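Local coordinates for glycosyl hydrolase, family 31/fibronectin type III domain protein (Clostridium perfringens, PDB 4LKS), which binds galactose through a family 32 carbohydrate-binding module, probably helping the family 31 glycoside hydrolase that carries it to attach to galactose-bearing glycans, at residues Thr99-Arg110 with Ile131-Arg142. Numbering follows the deposited sequence.
Sequences TSLDNENWTEVR and IRFNTINAQYLR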
loop_
_atom_site.group_PDB
_atom_site.type_symbol
_atom_site.label_atom_id
_atom_site.label_comp_id
_atom_site.label_asym_id
_atom_site.label_seq_id
_atom_site.Cartn_x
_atom_site.Cartn_y
_atom_site.Cartn_z
ATOM N N THR A 99 -10.918 5.760 -2.229
ATOM C CA THR A 99 -10.469 6.601 -3.335
ATOM C C THR A 99 -11.222 7.911 -3.342
ATOM O O THR A 99 -12.300 8.027 -2.757
ATOM C CB THR A 99 -10.622 5.922 -4.715
ATOM O OG1 THR A 99 -11.985 5.557 -4.933
ATOM C CG2 THR A 99 -9.748 4.677 -4.821
ATOM N N SER A 100 -10.665 8.898 -4.027
ATOM C CA SER A 100 -11.364 10.167 -4.191
ATOM C C SER A 100 -10.904 10.908 -5.428
ATOM O O SER A 100 -9.868 10.575 -6.021
ATOM C CB SER A 100 -11.198 11.045 -2.951
ATOM O OG SER A 100 -9.874 11.495 -2.830
ATOM N N LEU A 101 -11.690 11.906 -5.823
ATOM C CA LEU A 101 -11.303 12.786 -6.905
ATOM C C LEU A 101 -10.632 14.048 -6.391
ATOM O O LEU A 101 -10.016 14.778 -7.174
ATOM C CB LEU A 101 -12.534 13.152 -7.734
ATOM C CG LEU A 101 -13.178 11.966 -8.450
ATOM C CD1 LEU A 101 -14.584 12.305 -8.915
ATOM C CD2 LEU A 101 -12.323 11.533 -9.629
ATOM N N ASP A 102 -10.723 14.298 -5.082
ATOM C CA ASP A 102 -10.321 15.608 -4.541
ATOM C C ASP A 102 -9.528 15.583 -3.231
ATOM O O ASP A 102 -9.269 16.643 -2.643
ATOM C CB ASP A 102 -11.562 16.484 -4.352
ATOM C CG ASP A 102 -12.526 15.917 -3.325
ATOM O OD1 ASP A 102 -12.278 14.814 -2.772
ATOM O OD2 ASP A 102 -13.551 16.582 -3.066
ATOM N N ASN A 103 -9.142 14.390 -2.773
ATOM C CA ASN A 103 -8.421 14.229 -1.503
ATOM C C ASN A 103 -9.235 14.723 -0.299
ATOM O O ASN A 103 -8.679 15.019 0.758
ATOM C CB ASN A 103 -7.047 14.923 -1.554
ATOM C CG ASN A 103 -6.105 14.472 -0.451
ATOM O OD1 ASN A 103 -6.074 13.298 -0.083
ATOM N ND2 ASN A 103 -5.329 15.412 0.090
ATOM N N GLU A 104 -10.552 14.813 -0.456
ATOM C CA GLU A 104 -11.405 15.289 0.634
ATOM C C GLU A 104 -12.634 14.416 0.827
ATOM O O GLU A 104 -13.051 14.158 1.961
ATOM C CB GLU A 104 -11.850 16.731 0.372
ATOM C CG GLU A 104 -10.736 17.769 0.423
ATOM C CD GLU A 104 -11.223 19.165 0.064
ATOM O OE1 GLU A 104 -10.390 19.999 -0.349
ATOM O OE2 GLU A 104 -12.437 19.428 0.195
ATOM N N ASN A 105 -13.232 13.987 -0.278
ATOM C CA ASN A 105 -14.467 13.219 -0.221
ATOM C C ASN A 105 -14.283 11.807 -0.751
ATOM O O ASN A 105 -14.284 11.562 -1.960
ATOM C CB ASN A 105 -15.581 13.958 -0.954
ATOM C CG ASN A 105 -15.868 15.314 -0.339
ATOM O OD1 ASN A 105 -16.444 15.408 0.751
ATOM N ND2 ASN A 105 -15.448 16.373 -1.021
ATOM N N TRP A 106 -14.139 10.882 0.185
ATOM C CA TRP A 106 -13.716 9.527 -0.105
ATOM C C TRP A 106 -14.853 8.537 -0.287
ATOM O O TRP A 106 -15.888 8.602 0.382
ATOM C CB TRP A 106 -12.822 9.025 1.033
ATOM C CG TRP A 106 -11.618 9.879 1.255
ATOM C CD1 TRP A 106 -11.494 10.918 2.134
ATOM C CD2 TRP A 106 -10.359 9.779 0.580
ATOM N NE1 TRP A 106 -10.245 11.465 2.048
ATOM C CE2 TRP A 106 -9.525 10.785 1.098
ATOM C CE3 TRP A 106 -9.856 8.936 -0.420
ATOM C CZ2 TRP A 106 -8.215 10.975 0.652
ATOM C CZ3 TRP A 106 -8.561 9.124 -0.857
ATOM C CH2 TRP A 106 -7.755 10.129 -0.323
ATOM N N THR A 107 -14.624 7.592 -1.182
ATOM C CA THR A 107 -15.472 6.438 -1.348
ATOM C C THR A 107 -14.721 5.255 -0.777
ATOM O O THR A 107 -13.560 5.017 -1.146
ATOM C CB THR A 107 -15.736 6.162 -2.832
ATOM O OG1 THR A 107 -16.367 7.307 -3.428
ATOM C CG2 THR A 107 -16.621 4.936 -2.999
ATOM N N GLU A 108 -15.361 4.514 0.128
ATOM C CA GLU A 108 -14.784 3.270 0.616
ATOM C C GLU A 108 -14.935 2.227 -0.474
ATOM O O GLU A 108 -16.049 1.885 -0.890
ATOM C CB GLU A 108 -15.457 2.789 1.907
ATOM C CG GLU A 108 -14.728 1.597 2.512
ATOM C CD GLU A 108 -15.236 1.202 3.883
ATOM O OE1 GLU A 108 -15.473 2.097 4.718
ATOM O OE2 GLU A 108 -15.380 -0.012 4.129
ATOM N N VAL A 109 -13.803 1.725 -0.943
ATOM C CA VAL A 109 -13.804 0.787 -2.057
ATOM C C VAL A 109 -13.902 -0.661 -1.560
ATOM O O VAL A 109 -14.770 -1.422 -2.006
ATOM C CB VAL A 109 -12.557 0.987 -2.932
ATOM C CG1 VAL A 109 -12.489 -0.074 -3.996
ATOM C CG2 VAL A 109 -12.563 2.391 -3.563
ATOM N N ARG A 110 -13.027 -1.035 -0.626
ATOM C CA ARG A 110 -13.038 -2.387 -0.082
ATOM C C ARG A 110 -12.111 -2.507 1.112
ATOM O O ARG A 110 -11.269 -1.636 1.371
ATOM C CB ARG A 110 -12.620 -3.427 -1.130
ATOM C CG ARG A 110 -11.131 -3.409 -1.468
ATOM C CD ARG A 110 -10.744 -4.648 -2.265
ATOM N NE ARG A 110 -10.825 -5.828 -1.411
ATOM C CZ ARG A 110 -10.726 -7.081 -1.833
ATOM N NH1 ARG A 110 -10.554 -7.350 -3.119
ATOM N NH2 ARG A 110 -10.809 -8.072 -0.953
ATOM N N ILE A 131 -4.540 -6.912 -5.338
ATOM C CA ILE A 131 -5.799 -6.530 -4.700
ATOM C C ILE A 131 -6.702 -5.937 -5.775
ATOM O O ILE A 131 -6.431 -4.844 -6.278
ATOM C CB ILE A 131 -5.555 -5.481 -3.585
ATOM C CG1 ILE A 131 -4.649 -6.057 -2.486
ATOM C CG2 ILE A 131 -6.886 -5.001 -3.002
ATOM C CD1 ILE A 131 -4.142 -5.025 -1.504
ATOM N N ARG A 132 -7.764 -6.659 -6.139
ATOM C CA ARG A 132 -8.679 -6.181 -7.171
ATOM C C ARG A 132 -9.884 -5.494 -6.555
ATOM O O ARG A 132 -10.253 -5.744 -5.407
ATOM C CB ARG A 132 -9.129 -7.325 -8.091
ATOM C CG ARG A 132 -10.045 -8.337 -7.429
ATOM C CD ARG A 132 -10.295 -9.551 -8.326
ATOM N NE ARG A 132 -11.175 -9.253 -9.454
ATOM C CZ ARG A 132 -12.496 -9.419 -9.438
ATOM N NH1 ARG A 132 -13.098 -9.884 -8.348
ATOM N NH2 ARG A 132 -13.219 -9.127 -10.515
ATOM N N PHE A 133 -10.494 -4.612 -7.335
ATOM C CA PHE A 133 -11.730 -3.969 -6.915
ATOM C C PHE A 133 -12.510 -3.469 -8.124
ATOM O O PHE A 133 -11.950 -3.304 -9.217
ATOM C CB PHE A 133 -11.448 -2.841 -5.908
ATOM C CG PHE A 133 -10.324 -1.921 -6.309
ATOM C CD1 PHE A 133 -10.564 -0.829 -7.132
ATOM C CD2 PHE A 133 -9.034 -2.131 -5.839
ATOM C CE1 PHE A 133 -9.533 0.037 -7.491
ATOM C CE2 PHE A 133 -7.994 -1.282 -6.197
ATOM C CZ PHE A 133 -8.244 -0.191 -7.026
ATOM N N ASN A 134 -13.807 -3.259 -7.933
ATOM C CA ASN A 134 -14.657 -2.801 -9.016
ATOM C C ASN A 134 -14.183 -1.452 -9.508
ATOM O O ASN A 134 -13.874 -0.562 -8.713
ATOM C CB ASN A 134 -16.122 -2.761 -8.590
ATOM C CG ASN A 134 -16.711 -4.149 -8.446
ATOM O OD1 ASN A 134 -16.058 -5.146 -8.768
ATOM N ND2 ASN A 134 -17.949 -4.223 -7.967
ATOM N N THR A 135 -14.123 -1.316 -10.827
ATOM C CA THR A 135 -13.531 -0.143 -11.463
ATOM C C THR A 135 -14.088 1.168 -10.928
ATOM O O THR A 135 -15.312 1.387 -10.925
ATOM C CB THR A 135 -13.729 -0.181 -12.984
ATOM O OG1 THR A 135 -13.286 -1.450 -13.476
ATOM C CG2 THR A 135 -12.924 0.935 -13.654
ATOM N N ILE A 136 -13.189 2.023 -10.458
ATOM C CA ILE A 136 -13.577 3.311 -9.894
ATOM C C ILE A 136 -12.612 4.396 -10.367
ATOM O O ILE A 136 -11.396 4.224 -10.359
ATOM C CB ILE A 136 -13.673 3.244 -8.346
ATOM C CG1 ILE A 136 -14.154 4.576 -7.763
ATOM C CG2 ILE A 136 -12.342 2.797 -7.725
ATOM C CD1 ILE A 136 -14.686 4.447 -6.330
ATOM N N ASN A 137 -13.175 5.505 -10.832
ATOM C CA ASN A 137 -12.388 6.627 -11.315
ATOM C C ASN A 137 -11.849 7.409 -10.122
ATOM O O ASN A 137 -12.605 7.792 -9.234
ATOM C CB ASN A 137 -13.272 7.506 -12.199
ATOM C CG ASN A 137 -12.523 8.670 -12.813
ATOM O OD1 ASN A 137 -12.674 9.814 -12.385
ATOM N ND2 ASN A 137 -11.727 8.389 -13.844
ATOM N N ALA A 138 -10.534 7.619 -10.083
ATOM C CA ALA A 138 -9.898 8.188 -8.902
ATOM C C ALA A 138 -8.606 8.885 -9.256
ATOM O O ALA A 138 -7.851 8.416 -10.122
ATOM C CB ALA A 138 -9.610 7.083 -7.892
ATOM N N GLN A 139 -8.329 9.985 -8.561
ATOM C CA GLN A 139 -7.010 10.614 -8.647
ATOM C C GLN A 139 -6.237 10.452 -7.332
ATOM O O GLN A 139 -5.044 10.730 -7.254
ATOM C CB GLN A 139 -7.109 12.093 -9.037
ATOM C CG GLN A 139 -5.738 12.718 -9.259
ATOM C CD GLN A 139 -5.778 14.100 -9.874
ATOM O OE1 GLN A 139 -6.835 14.727 -9.970
ATOM N NE2 GLN A 139 -4.614 14.588 -10.286
ATOM N N TYR A 140 -6.927 10.003 -6.290
ATOM C CA TYR A 140 -6.272 9.755 -5.003
ATOM C C TYR A 140 -6.706 8.405 -4.478
ATOM O O TYR A 140 -7.886 8.033 -4.581
ATOM C CB TYR A 140 -6.655 10.838 -3.977
ATOM C CG TYR A 140 -6.355 12.241 -4.437
ATOM C CD1 TYR A 140 -7.249 12.928 -5.262
ATOM C CD2 TYR A 140 -5.188 12.879 -4.048
ATOM C CE1 TYR A 140 -6.976 14.214 -5.694
ATOM C CE2 TYR A 140 -4.906 14.158 -4.474
ATOM C CZ TYR A 140 -5.803 14.818 -5.294
ATOM O OH TYR A 140 -5.510 16.096 -5.715
ATOM N N LEU A 141 -5.763 7.672 -3.894
ATOM C CA LEU A 141 -6.081 6.417 -3.239
ATOM C C LEU A 141 -5.436 6.425 -1.865
ATOM O O LEU A 141 -4.240 6.656 -1.742
ATOM C CB LEU A 141 -5.586 5.219 -4.078
ATOM C CG LEU A 141 -5.946 3.826 -3.536
ATOM C CD1 LEU A 141 -6.250 2.816 -4.663
ATOM C CD2 LEU A 141 -4.858 3.286 -2.602
ATOM N N ARG A 142 -6.243 6.176 -0.843
ATOM C CA ARG A 142 -5.757 6.046 0.521
ATOM C C ARG A 142 -5.753 4.574 0.925
ATOM O O ARG A 142 -6.786 3.895 0.918
ATOM C CB ARG A 142 -6.604 6.886 1.480
ATOM C CG ARG A 142 -6.110 6.841 2.927
ATOM C CD ARG A 142 -6.618 8.018 3.750
ATOM N NE ARG A 142 -8.071 7.990 3.945
ATOM C CZ ARG A 142 -8.785 9.036 4.358
ATOM N NH1 ARG A 142 -8.188 10.194 4.610
ATOM N NH2 ARG A 142 -10.099 8.924 4.520
HETATM O O HOH W 1 -12.830 7.924 -6.189
HETATM O O HOH W 2 -9.583 14.372 -9.867
#
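A classic beta bulge lies where strand 140-148 begins beside the end of strand 95-100, at the corner where the chain crosses from the other sheet of this beta-sandwich. Gln-139 and Tyr-140 both face Ser-100. Their backbone N atoms each donate to Ser-100 O at 3.0 Å, from opposite faces of its carbonyl plane. Ser-100 N returns a bond to Tyr-140 O. Beyond the bulge, the hairpin loop covers the Tyr-140 ring. Asn-103 CB sits over the ring centre, 3.7 Å from the centroid, as a CH-pi contact, while Leu-101 O lies at the ring edge. On the same sheet, the Arg-142 guanidinium stacks on Trp-106, its CZ 3.8 Å from the centroid of the five-membered ring, with the planes at 27°. A bend at chi3 (66°) folds the arginine over the indole, and Glu-98 holds its NE in a salt bridge. Between the sheets, Val-109 CG1 packs against Phe-133 CB at 3.5 Å, and Val-109 CG2 meets Ile-136 CD1 tip to tip. Farther along, Arg-110 NH1 donates to Arg-132 O at 2.8 Å, in both the carbonyl and guanidinium planes. Apolar contacts and this bond together join edge strands 107-113 and 129-138, while the Glu-98 carboxylate probably balances the Arg-142 charge and helps hold its guanidinium over the indole.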